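Local coordinates for protein dinoflagellate luciferase (PDB 1VPR) that catalyses the oxidation of dinoflagellate luciferin by molecular oxygen with emission of blue light, here as one of three homologous luciferase domains of a longer protein, at residues 5-10 and 14-19; 98-103 and 298-303; 127-130 and 135-138; 235-240 and 322-327; 275-280 and 286-291. All coordinates share one frame; numbering follows the deposited sequence.

Contact 1 (5-10 and 14-19); sequences GFEAGD and GGALNA
The ring of Phe6 lies alongside the branched end of Leu17, both side chains running the same way, with CE2 of Phe6 3.8 Å from CD2 of Leu17. Leu17 gets there because its CG stands opposite the backbone N (chi1 -166°), which brings the methyl up to the ring although its first bond points along the contact and not into it. Next in line, Glu7 turns its aliphatic part inward: its CG rests 3.8 Å from CB of Ala16. A bend at chi2 (84°) then directs the carboxylate to Ser312, Asp313 and Lys229 in more distant parts of the chain. Neither segment is a regular helix or strand. They are pieces of one irregular N-terminal loop, within the region assigned to the luciferase helical bundle family, that folds back on itself, its touching parts (6-10 and 16-19) running 91° apart. The direct backbone link is slight, a weak hydrogen bond of 3.2 Å from Glu7 N to Leu17 O. A water adds a second link between the two segments, donating to Glu7 O at 2.6 Å and accepting from Ala19 N at 2.8 Å. Asn18 packs its CB 3.2 Å from Glu7 O, while its OD1 accepts a hydrogen bond from His21 N and its ND2 makes a weak one to Asn11 O.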
# COMPACT_ATOMS: atom_id res chain seq x y z
N GLY A 5 8.89 17.85 3.00
CA GLY A 5 7.98 17.18 2.09
C GLY A 5 6.90 16.39 2.80
O GLY A 5 6.11 15.68 2.16
N PHE A 6 6.84 16.50 4.12
CA PHE A 6 5.81 15.75 4.85
C PHE A 6 4.63 16.65 5.17
O PHE A 6 4.61 17.82 4.79
CB PHE A 6 6.40 15.10 6.11
CG PHE A 6 7.38 13.99 5.81
CD1 PHE A 6 8.75 14.26 5.68
CD2 PHE A 6 6.94 12.69 5.60
CE1 PHE A 6 9.66 13.26 5.34
CE2 PHE A 6 7.84 11.68 5.26
CZ PHE A 6 9.20 11.96 5.13
N GLU A 7 3.63 16.09 5.85
CA GLU A 7 2.43 16.84 6.21
C GLU A 7 2.79 18.03 7.11
O GLU A 7 3.65 17.94 7.99
CB GLU A 7 1.45 15.93 6.95
CG GLU A 7 0.07 16.53 7.18
CD GLU A 7 -0.85 16.36 5.98
OE1 GLU A 7 -0.87 15.25 5.41
OE2 GLU A 7 -1.57 17.32 5.63
N ALA A 8 2.12 19.16 6.87
CA ALA A 8 2.36 20.36 7.66
C ALA A 8 1.82 20.09 9.06
O ALA A 8 0.72 19.56 9.23
CB ALA A 8 1.65 21.56 7.05
N GLY A 9 2.61 20.43 10.08
CA GLY A 9 2.16 20.21 11.43
C GLY A 9 3.34 19.93 12.33
O GLY A 9 4.38 19.45 11.87
N ASP A 10 3.18 20.24 13.62
CA ASP A 10 4.24 20.03 14.59
C ASP A 10 3.79 19.18 15.76
O ASP A 10 4.51 19.05 16.74
CB ASP A 10 4.75 21.38 15.11
CG ASP A 10 3.66 22.43 15.12
OD1 ASP A 10 2.51 22.10 15.48
OD2 ASP A 10 3.95 23.59 14.76
N GLY A 14 0.96 12.94 17.92
CA GLY A 14 0.32 12.15 16.89
C GLY A 14 -0.05 12.94 15.65
O GLY A 14 0.63 13.90 15.29
N GLY A 15 -1.14 12.55 14.99
CA GLY A 15 -1.54 13.24 13.78
C GLY A 15 -0.84 12.65 12.57
O GLY A 15 -0.02 11.74 12.70
N ALA A 16 -1.15 13.17 11.38
CA ALA A 16 -0.53 12.65 10.16
C ALA A 16 0.99 12.84 10.24
O ALA A 16 1.48 13.77 10.89
CB ALA A 16 -1.12 13.36 8.91
N LEU A 17 1.72 11.95 9.56
CA LEU A 17 3.17 12.00 9.57
C LEU A 17 3.77 13.39 9.26
O LEU A 17 3.47 14.00 8.23
CB LEU A 17 3.73 10.98 8.57
CG LEU A 17 5.23 10.69 8.69
CD1 LEU A 17 5.51 10.22 10.12
CD2 LEU A 17 5.69 9.63 7.69
N ASN A 18 4.59 13.92 10.17
CA ASN A 18 5.21 15.20 9.88
C ASN A 18 6.71 15.15 10.20
O ASN A 18 7.20 14.19 10.82
CB ASN A 18 4.51 16.33 10.65
CG ASN A 18 4.57 16.14 12.15
OD1 ASN A 18 5.62 15.77 12.70
ND2 ASN A 18 3.46 16.41 12.83
N ALA A 19 7.43 16.18 9.77
CA ALA A 19 8.87 16.26 9.97
C ALA A 19 9.32 16.08 11.42
O ALA A 19 10.36 15.48 11.67
CB ALA A 19 9.39 17.58 9.40
O HOH W 1 6.27 18.05 8.08

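Contact 2 (98-103 and 298-303); sequences KEADSD and ISFVFY
The C-terminal part of helix 87-100 passes over strand 297-307 at a distance set by side chains, and the CA atoms of Ala100 and Phe300, which face each other here, are 8.1 Å apart. Alternation along the strand sends Phe300 and Phe302 to the helix side, consistent with the outer side of the calycin-type barrel, and Val301 and Tyr303 to the other. The small methyl of Ala100 settles over the middle of the Phe300 ring: CB is 3.8 Å from the ring centroid and only 12° off the ring normal, a CH-pi contact over the face. CG2 of Ile298 covers the opposite face of that ring nearer its rim, making a sandwich of two methyls around one phenyl. Phe302 meets the same methyl differently, with its edge, CZ standing 4.2 Å from Ala100 CB. Further packing of Phe302 against Leu96 and Leu97 extends the seam back along the helix. Ala100 O also approaches CZ of Phe300 to 3.7 Å. Between these two segments the chemistry is therefore that of dispersion and CH-pi contact, without directional polar bonds, so the contact rests on shape and on the seating of the Ala100 methyl over the ring.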
# COMPACT_ATOMS: atom_id res chain seq x y z
N LYS A 98 -13.11 -15.51 9.55
CA LYS A 98 -13.66 -16.82 9.25
C LYS A 98 -14.63 -16.72 8.09
O LYS A 98 -14.67 -17.58 7.23
CB LYS A 98 -14.35 -17.37 10.48
N GLU A 99 -15.43 -15.66 8.05
CA GLU A 99 -16.37 -15.49 6.95
C GLU A 99 -15.62 -15.22 5.65
O GLU A 99 -16.09 -15.58 4.58
CB GLU A 99 -17.32 -14.32 7.24
CG GLU A 99 -18.31 -14.62 8.35
CD GLU A 99 -19.21 -13.44 8.65
OE1 GLU A 99 -20.07 -13.58 9.55
OE2 GLU A 99 -19.08 -12.39 8.00
N ALA A 100 -14.45 -14.61 5.75
CA ALA A 100 -13.66 -14.30 4.57
C ALA A 100 -13.25 -15.54 3.78
O ALA A 100 -13.15 -15.48 2.56
CB ALA A 100 -12.43 -13.50 4.97
N ASP A 101 -13.02 -16.67 4.44
CA ASP A 101 -12.62 -17.87 3.70
C ASP A 101 -13.70 -18.49 2.82
O ASP A 101 -13.38 -19.20 1.87
CB ASP A 101 -12.11 -18.95 4.65
CG ASP A 101 -10.85 -18.52 5.36
OD1 ASP A 101 -9.89 -18.13 4.66
OD2 ASP A 101 -10.83 -18.57 6.60
N SER A 102 -14.97 -18.21 3.13
CA SER A 102 -16.09 -18.75 2.36
C SER A 102 -16.71 -17.73 1.42
O SER A 102 -17.65 -18.05 0.69
CB SER A 102 -17.19 -19.23 3.30
OG SER A 102 -16.63 -20.00 4.34
N ASP A 103 -16.18 -16.51 1.44
CA ASP A 103 -16.72 -15.44 0.61
C ASP A 103 -16.49 -15.69 -0.87
O ASP A 103 -15.36 -15.74 -1.33
CB ASP A 103 -16.10 -14.09 1.01
CG ASP A 103 -16.89 -12.90 0.46
OD1 ASP A 103 -17.61 -13.06 -0.56
OD2 ASP A 103 -16.78 -11.79 1.04
N ILE A 298 -4.45 -16.06 -0.87
CA ILE A 298 -5.13 -14.82 -0.54
C ILE A 298 -4.76 -14.36 0.86
O ILE A 298 -4.89 -15.13 1.81
CB ILE A 298 -6.66 -14.98 -0.58
CG1 ILE A 298 -7.09 -15.41 -1.98
CG2 ILE A 298 -7.33 -13.65 -0.20
CD1 ILE A 298 -8.57 -15.70 -2.11
N SER A 299 -4.30 -13.11 0.99
CA SER A 299 -3.95 -12.54 2.30
C SER A 299 -4.94 -11.41 2.63
O SER A 299 -5.13 -10.51 1.81
CB SER A 299 -2.54 -11.94 2.26
OG SER A 299 -1.57 -12.93 1.98
N PHE A 300 -5.56 -11.46 3.82
CA PHE A 300 -6.53 -10.45 4.26
C PHE A 300 -6.01 -9.45 5.30
O PHE A 300 -5.23 -9.80 6.19
CB PHE A 300 -7.78 -11.11 4.87
CG PHE A 300 -8.56 -11.97 3.92
CD1 PHE A 300 -8.35 -13.36 3.88
CD2 PHE A 300 -9.47 -11.41 3.04
CE1 PHE A 300 -9.04 -14.15 2.98
CE2 PHE A 300 -10.17 -12.20 2.14
CZ PHE A 300 -9.96 -13.57 2.11
N VAL A 301 -6.43 -8.19 5.16
CA VAL A 301 -6.09 -7.15 6.12
C VAL A 301 -7.45 -6.55 6.46
O VAL A 301 -8.26 -6.28 5.56
CB VAL A 301 -5.16 -6.03 5.51
CG1 VAL A 301 -4.91 -4.94 6.56
CG2 VAL A 301 -3.84 -6.64 5.07
N PHE A 302 -7.73 -6.38 7.76
CA PHE A 302 -8.99 -5.77 8.19
C PHE A 302 -8.70 -4.49 8.95
O PHE A 302 -7.76 -4.44 9.76
CB PHE A 302 -9.80 -6.70 9.11
CG PHE A 302 -10.44 -7.86 8.41
CD1 PHE A 302 -9.70 -9.01 8.13
CD2 PHE A 302 -11.77 -7.81 8.02
CE1 PHE A 302 -10.28 -10.08 7.47
CE2 PHE A 302 -12.36 -8.88 7.37
CZ PHE A 302 -11.61 -10.02 7.09
N TYR A 303 -9.53 -3.47 8.69
CA TYR A 303 -9.41 -2.16 9.35
C TYR A 303 -10.77 -1.76 9.86
O TYR A 303 -11.81 -2.13 9.26
CB TYR A 303 -8.99 -1.05 8.37
CG TYR A 303 -7.83 -1.35 7.44
CD1 TYR A 303 -8.01 -2.05 6.24
CD2 TYR A 303 -6.57 -0.87 7.72
CE1 TYR A 303 -6.95 -2.24 5.34
CE2 TYR A 303 -5.50 -1.04 6.82
CZ TYR A 303 -5.70 -1.72 5.63
OH TYR A 303 -4.66 -1.83 4.73

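Contact 3 (127-130 and 135-138); sequences KGFD and TLKL
Phe129 reaches out as a flat probe between two leucines that meet it in different ways. Leu136 and Phe129 slide past each other in opposite directions, the CB of Leu136 coming to 3.6 Å from CZ at the far end of the ring. Leu138 instead crosses the phenylalanine at about a right angle and meets the ring with one branch, CD1 lying 3.9 Å from CE1 of Phe129. The first bond of the Leu138 side chain leads away from Phe129, and only its methyl end comes back to the ring. Between the leucines, the peptide oxygen of Lys137 sits 3.5 Å from Phe129 CE2. A trans first torsion (chi1 176°) carries the ring outward from the backbone N. CD1 of Leu136 also brushes CB of Asp130 at 4.2 Å, while the carboxylate of Asp130 pairs with Arg352. Tyr131 adds an edge-to-face ring contact with Phe129, and Pro139 and Thr323 pack on it as well. The arrangement is an irregular surface loop that reverses direction after helix 120-126 in the catalytic domain, held by apolar side chains instead of paired strands, and fastened to the short helix 321-324.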
# COMPACT_ATOMS: atom_id res chain seq x y z
N LYS A 127 15.53 -4.65 -14.44
CA LYS A 127 16.45 -4.55 -13.31
C LYS A 127 17.30 -3.29 -13.44
O LYS A 127 17.93 -3.07 -14.47
CB LYS A 127 17.37 -5.79 -13.24
CG LYS A 127 17.10 -6.71 -12.07
CD LYS A 127 15.74 -7.39 -12.20
CE LYS A 127 15.17 -7.79 -10.83
NZ LYS A 127 16.13 -8.60 -10.02
N GLY A 128 17.29 -2.46 -12.40
CA GLY A 128 18.07 -1.23 -12.43
C GLY A 128 17.44 -0.03 -13.14
O GLY A 128 18.06 1.04 -13.23
N PHE A 129 16.21 -0.19 -13.64
CA PHE A 129 15.51 0.88 -14.33
C PHE A 129 15.28 2.07 -13.39
O PHE A 129 15.17 1.88 -12.18
CB PHE A 129 14.18 0.34 -14.84
CG PHE A 129 13.30 1.36 -15.51
CD1 PHE A 129 12.08 1.74 -14.94
CD2 PHE A 129 13.65 1.90 -16.76
CE1 PHE A 129 11.23 2.64 -15.60
CE2 PHE A 129 12.81 2.79 -17.42
CZ PHE A 129 11.59 3.16 -16.84
N ASP A 130 15.24 3.29 -13.93
CA ASP A 130 14.99 4.49 -13.12
C ASP A 130 13.47 4.67 -13.05
O ASP A 130 12.88 5.36 -13.90
CB ASP A 130 15.60 5.74 -13.76
CG ASP A 130 15.40 7.00 -12.92
OD1 ASP A 130 15.98 8.04 -13.29
OD2 ASP A 130 14.68 6.96 -11.89
N THR A 135 9.56 10.26 -17.88
CA THR A 135 9.76 10.32 -19.33
C THR A 135 10.20 9.00 -19.98
O THR A 135 10.30 8.91 -21.21
CB THR A 135 10.80 11.39 -19.72
OG1 THR A 135 12.12 10.97 -19.32
CG2 THR A 135 10.47 12.71 -19.00
N LEU A 136 10.45 7.97 -19.18
CA LEU A 136 10.90 6.69 -19.74
C LEU A 136 9.80 5.64 -19.87
O LEU A 136 8.92 5.54 -19.03
CB LEU A 136 12.02 6.11 -18.86
CG LEU A 136 13.26 6.97 -18.66
CD1 LEU A 136 14.24 6.24 -17.75
CD2 LEU A 136 13.90 7.30 -20.01
N LYS A 137 9.87 4.86 -20.93
CA LYS A 137 8.92 3.78 -21.11
C LYS A 137 9.50 2.60 -20.34
O LYS A 137 10.73 2.44 -20.27
CB LYS A 137 8.83 3.40 -22.58
CG LYS A 137 8.34 4.50 -23.48
CD LYS A 137 8.24 3.98 -24.88
CE LYS A 137 7.77 5.07 -25.83
NZ LYS A 137 7.86 4.58 -27.24
N LEU A 138 8.65 1.76 -19.75
CA LEU A 138 9.13 0.61 -19.01
C LEU A 138 9.86 -0.24 -20.05
O LEU A 138 9.37 -0.44 -21.16
CB LEU A 138 7.95 -0.15 -18.39
CG LEU A 138 8.27 -1.16 -17.29
CD1 LEU A 138 8.89 -0.46 -16.09
CD2 LEU A 138 6.98 -1.86 -16.87

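Contact 4 (235-240 and 322-327); sequences GHYFYE and YTALAG
A Schellman motif ends the short helix 321-324 just where Ala324 and Leu325 press on Tyr237, near the start of strand 237-241, which is an outermost strand of the barrel sheet within this chain. In the motif, Gly327 N bonds to Tyr322 O at 2.8 Å and Ala326 N to Thr323 O at 3.0 Å, with Ala326 as the C-prime residue at positive phi. The motif ends the helix at the residues that touch the strand. Ala324 points straight at the aromatic ring: its CB lies over the centre of one face of Tyr237, 3.4 Å from the centroid and 11° off the ring normal, a CH-pi contact that is short for carbon against a ring. Leu325 comes in obliquely from beside it and brings one methyl, CD2, to 3.8 Å from CE1 of Tyr237. The tyrosine holds an unusual first torsion (chi1 -95°), away from the staggered values, in keeping with a ring tightly fitted between neighbours. Those neighbours include Leu249 and Val251 of the adjoining strand 247-253, and Trp145, which also touches Leu325. At the start of the helix, Asp321 accepts a hydrogen bond from the backbone N of Tyr237 and shares one with ND1 of His236. The work is thus divided: all three touching residues are buried and give the contact its close apolar fit, while directional polar bonds to Asp321, and a backbone bond with Arg320, help place the backbone of Tyr237, and the methyl of Ala324 covers one face of its ring.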
# COMPACT_ATOMS: atom_id res chain seq x y z
N GLY A 235 -8.44 3.78 -12.46
CA GLY A 235 -7.99 3.39 -13.80
C GLY A 235 -6.63 3.90 -14.25
O GLY A 235 -6.19 3.59 -15.38
N HIS A 236 -5.94 4.66 -13.39
CA HIS A 236 -4.63 5.21 -13.74
C HIS A 236 -3.50 4.67 -12.87
O HIS A 236 -3.66 4.51 -11.67
CB HIS A 236 -4.68 6.74 -13.68
CG HIS A 236 -5.58 7.35 -14.72
ND1 HIS A 236 -5.13 7.68 -15.98
CD2 HIS A 236 -6.90 7.64 -14.70
CE1 HIS A 236 -6.14 8.15 -16.69
NE2 HIS A 236 -7.23 8.14 -15.94
N TYR A 237 -2.36 4.41 -13.50
CA TYR A 237 -1.20 3.85 -12.82
C TYR A 237 -0.51 4.79 -11.85
O TYR A 237 -0.59 6.01 -11.94
CB TYR A 237 -0.13 3.42 -13.85
CG TYR A 237 -0.18 1.96 -14.26
CD1 TYR A 237 -0.85 1.55 -15.40
CD2 TYR A 237 0.47 1.00 -13.49
CE1 TYR A 237 -0.87 0.21 -15.77
CE2 TYR A 237 0.46 -0.33 -13.85
CZ TYR A 237 -0.22 -0.71 -14.99
OH TYR A 237 -0.23 -2.03 -15.33
N PHE A 238 0.16 4.19 -10.88
CA PHE A 238 0.97 4.96 -9.96
C PHE A 238 2.10 4.05 -9.55
O PHE A 238 2.03 2.83 -9.70
CB PHE A 238 0.17 5.56 -8.78
CG PHE A 238 -0.50 4.55 -7.88
CD1 PHE A 238 0.05 4.25 -6.64
CD2 PHE A 238 -1.71 3.97 -8.24
CE1 PHE A 238 -0.60 3.37 -5.76
CE2 PHE A 238 -2.36 3.11 -7.39
CZ PHE A 238 -1.81 2.80 -6.13
N TYR A 239 3.15 4.65 -9.06
CA TYR A 239 4.35 3.93 -8.69
C TYR A 239 4.51 3.87 -7.17
O TYR A 239 4.40 4.90 -6.49
CB TYR A 239 5.53 4.66 -9.33
CG TYR A 239 6.89 4.26 -8.80
CD1 TYR A 239 7.25 2.92 -8.72
CD2 TYR A 239 7.81 5.24 -8.39
CE1 TYR A 239 8.51 2.54 -8.25
CE2 TYR A 239 9.07 4.87 -7.91
CZ TYR A 239 9.41 3.51 -7.85
OH TYR A 239 10.66 3.10 -7.43
N GLU A 240 4.74 2.67 -6.65
CA GLU A 240 4.95 2.50 -5.22
C GLU A 240 6.36 2.00 -4.89
O GLU A 240 6.64 0.81 -5.03
CB GLU A 240 3.94 1.51 -4.63
CG GLU A 240 2.52 2.03 -4.54
CD GLU A 240 2.28 2.86 -3.27
OE1 GLU A 240 3.24 3.50 -2.76
OE2 GLU A 240 1.12 2.87 -2.81
N TYR A 322 2.21 6.60 -18.69
CA TYR A 322 3.17 6.62 -19.80
C TYR A 322 4.24 5.53 -19.61
O TYR A 322 4.47 4.70 -20.50
CB TYR A 322 3.86 7.98 -19.89
CG TYR A 322 4.86 8.03 -21.03
CD1 TYR A 322 4.43 8.07 -22.35
CD2 TYR A 322 6.23 7.93 -20.77
CE1 TYR A 322 5.35 8.00 -23.41
CE2 TYR A 322 7.15 7.85 -21.82
CZ TYR A 322 6.71 7.89 -23.13
OH TYR A 322 7.63 7.82 -24.16
N THR A 323 4.89 5.54 -18.46
CA THR A 323 5.93 4.56 -18.15
C THR A 323 5.36 3.14 -18.12
O THR A 323 5.82 2.26 -18.85
CB THR A 323 6.58 4.85 -16.78
OG1 THR A 323 7.26 6.11 -16.83
CG2 THR A 323 7.60 3.75 -16.40
N ALA A 324 4.33 2.93 -17.30
CA ALA A 324 3.73 1.62 -17.17
C ALA A 324 3.20 0.99 -18.45
O ALA A 324 3.32 -0.22 -18.63
CB ALA A 324 2.63 1.66 -16.11
N LEU A 325 2.59 1.79 -19.33
CA LEU A 325 2.07 1.27 -20.59
C LEU A 325 3.07 1.51 -21.74
O LEU A 325 2.76 1.27 -22.91
CB LEU A 325 0.71 1.93 -20.92
CG LEU A 325 -0.38 1.81 -19.83
CD1 LEU A 325 -1.66 2.51 -20.32
CD2 LEU A 325 -0.66 0.31 -19.52
N ALA A 326 4.28 1.95 -21.39
CA ALA A 326 5.30 2.22 -22.40
C ALA A 326 4.75 3.04 -23.56
O ALA A 326 5.01 2.73 -24.73
CB ALA A 326 5.88 0.90 -22.95
N GLY A 327 3.97 4.06 -23.23
CA GLY A 327 3.42 4.92 -24.26
C GLY A 327 2.33 4.34 -25.14
O GLY A 327 1.92 4.98 -26.10

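Contact 5 (275-280 and 286-291); sequences IERRAF and TFMRQA
Strands 275-280 and 286-291 run antiparallel at 166°, their axes 4.6 Å apart, as the two arms of a beta hairpin in the calycin barrel. Hydrogen-bonded pairs at Glu276-Ala291, Arg278-Arg289 and Phe280-Phe287 alternate with non-hydrogen-bonded pairs at Arg277-Gln290 and Ala279-Met288, and the faces alternate with them. On the Arg277 face, the extended arginine lies beside Gln290 and grips its OE1 side-on with two nitrogens, NE at 2.9 Å and NH2 at 3.1 Å. The oxygen lies in the guanidinium plane, yet both donors sit above the amide's own plane, on one face of it; Tyr303 OH is a further partner of OE1. The other face carries a network of Glu276, Arg278 and Arg289. Arg278 NE bonds to the syn lone pair of Glu276 OE2 at 2.7 Å, and NH1 of Arg289 lies over the face of the Arg278 guanidinium, 3.2 Å from its CZ. Glu276 and Asp103, the latter salt-bridged to Arg289, probably balance this gathered charge. Further along, the Phe280 ring turns its edge to Arg289, CE2 standing 3.8 Å from CB. One water closes the network, donating to Glu276 OE2 and Arg289 O and accepting from Arg289 NE at 2.8 Å.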
# COMPACT_ATOMS: atom_id res chain seq x y z
N ILE A 275 -6.01 -7.34 -6.15
CA ILE A 275 -6.50 -6.92 -4.85
C ILE A 275 -7.82 -6.17 -4.85
O ILE A 275 -8.21 -5.58 -5.87
CB ILE A 275 -5.39 -6.03 -4.21
CG1 ILE A 275 -5.78 -5.50 -2.83
CG2 ILE A 275 -5.08 -4.83 -5.16
CD1 ILE A 275 -4.64 -4.66 -2.22
N GLU A 276 -8.53 -6.23 -3.72
CA GLU A 276 -9.75 -5.45 -3.56
C GLU A 276 -9.79 -4.89 -2.15
O GLU A 276 -9.16 -5.45 -1.23
CB GLU A 276 -11.03 -6.29 -3.79
CG GLU A 276 -11.30 -7.42 -2.79
CD GLU A 276 -12.78 -7.74 -2.72
OE1 GLU A 276 -13.32 -8.20 -3.75
OE2 GLU A 276 -13.41 -7.50 -1.66
N ARG A 277 -10.50 -3.77 -2.00
CA ARG A 277 -10.74 -3.18 -0.68
C ARG A 277 -12.22 -2.88 -0.71
O ARG A 277 -12.69 -2.26 -1.66
CB ARG A 277 -9.99 -1.88 -0.43
CG ARG A 277 -8.51 -2.07 -0.04
CD ARG A 277 -7.75 -0.74 -0.10
NE ARG A 277 -6.41 -0.90 0.47
CZ ARG A 277 -5.46 0.03 0.41
NH1 ARG A 277 -5.70 1.18 -0.20
NH2 ARG A 277 -4.25 -0.20 0.94
N ARG A 278 -12.95 -3.32 0.32
CA ARG A 278 -14.38 -3.04 0.40
C ARG A 278 -14.73 -2.57 1.80
O ARG A 278 -14.16 -3.06 2.79
CB ARG A 278 -15.22 -4.28 0.04
CG ARG A 278 -15.19 -5.44 1.01
CD ARG A 278 -16.22 -6.52 0.62
NE ARG A 278 -15.83 -7.24 -0.60
CZ ARG A 278 -16.54 -8.22 -1.15
NH1 ARG A 278 -16.10 -8.82 -2.24
NH2 ARG A 278 -17.71 -8.60 -0.62
N ALA A 279 -15.65 -1.61 1.88
CA ALA A 279 -16.10 -1.07 3.15
C ALA A 279 -17.53 -1.56 3.39
O ALA A 279 -18.34 -1.55 2.47
CB ALA A 279 -16.09 0.46 3.12
N PHE A 280 -17.84 -1.97 4.61
CA PHE A 280 -19.18 -2.47 4.94
C PHE A 280 -19.41 -2.34 6.44
O PHE A 280 -18.47 -2.31 7.23
CB PHE A 280 -19.33 -3.93 4.48
CG PHE A 280 -18.24 -4.82 4.98
CD1 PHE A 280 -18.34 -5.43 6.23
CD2 PHE A 280 -17.08 -5.01 4.23
CE1 PHE A 280 -17.29 -6.20 6.74
CE2 PHE A 280 -16.03 -5.77 4.73
CZ PHE A 280 -16.14 -6.38 5.99
N THR A 286 -17.98 0.61 10.92
CA THR A 286 -17.74 0.41 9.51
C THR A 286 -16.37 -0.25 9.41
O THR A 286 -15.41 0.21 10.02
CB THR A 286 -17.72 1.74 8.71
OG1 THR A 286 -19.02 2.36 8.78
CG2 THR A 286 -17.37 1.48 7.23
N PHE A 287 -16.28 -1.35 8.68
CA PHE A 287 -15.02 -2.04 8.52
C PHE A 287 -14.58 -2.01 7.06
O PHE A 287 -15.38 -1.76 6.16
CB PHE A 287 -15.13 -3.52 8.94
CG PHE A 287 -15.08 -3.74 10.43
CD1 PHE A 287 -16.18 -3.43 11.23
CD2 PHE A 287 -13.95 -4.29 11.02
CE1 PHE A 287 -16.14 -3.65 12.60
CE2 PHE A 287 -13.90 -4.51 12.39
CZ PHE A 287 -14.99 -4.20 13.17
N MSE A 288 -13.30 -2.26 6.84
CA MSE A 288 -12.77 -2.33 5.51
C MSE A 288 -12.00 -3.62 5.43
O MSE A 288 -11.17 -3.90 6.30
CB MSE A 288 -11.82 -1.15 5.20
CG MSE A 288 -11.03 -1.41 3.92
SE MSE A 288 -9.89 0.07 3.36
CE MSE A 288 -11.20 1.07 2.52
N ARG A 289 -12.27 -4.43 4.41
CA ARG A 289 -11.52 -5.65 4.24
C ARG A 289 -10.70 -5.55 2.98
O ARG A 289 -11.21 -5.26 1.91
CB ARG A 289 -12.43 -6.89 4.15
CG ARG A 289 -11.61 -8.19 4.02
CD ARG A 289 -12.49 -9.42 3.72
NE ARG A 289 -13.13 -9.33 2.40
CZ ARG A 289 -14.19 -10.05 2.03
NH1 ARG A 289 -14.71 -9.90 0.82
NH2 ARG A 289 -14.75 -10.91 2.88
N GLN A 290 -9.40 -5.77 3.14
CA GLN A 290 -8.47 -5.75 2.02
C GLN A 290 -8.10 -7.21 1.71
O GLN A 290 -7.72 -7.95 2.62
CB GLN A 290 -7.22 -4.98 2.44
CG GLN A 290 -6.10 -4.90 1.42
CD GLN A 290 -4.96 -4.05 1.94
OE1 GLN A 290 -5.14 -2.87 2.26
NE2 GLN A 290 -3.77 -4.65 2.02
N ALA A 291 -8.20 -7.62 0.45
CA ALA A 291 -7.88 -8.99 0.09
C ALA A 291 -6.91 -8.96 -1.09
O ALA A 291 -7.27 -8.47 -2.17
CB ALA A 291 -9.18 -9.76 -0.29
O HOH W 2 -11.94 -7.50 0.57

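Overall arrangement
From the N terminus, contact 1 closes a short loop first and stands apart from the others, its nearest atoms about 12 Å from contact 4. Contact 2 then opens on helix 87-100 and spans nearly two hundred residues to strand 297-307. Within that span, contact 3 closes a small surface loop and contact 5 a hairpin. Contact 4 opens at 235-240 before contact 2 closes and ends beyond it, so the two cross, and contact 5 falls inside both. Contacts 2 and 5 share neighbouring strands 297-307 and 285-294; contacts 3 and 4 meet at helix 321-324, where Leu136 and Leu138 bond to Thr323. Helix 87-100 and helix 321-324 thus both pack on the ten-stranded sheet, at strands 297-307 and 237-241.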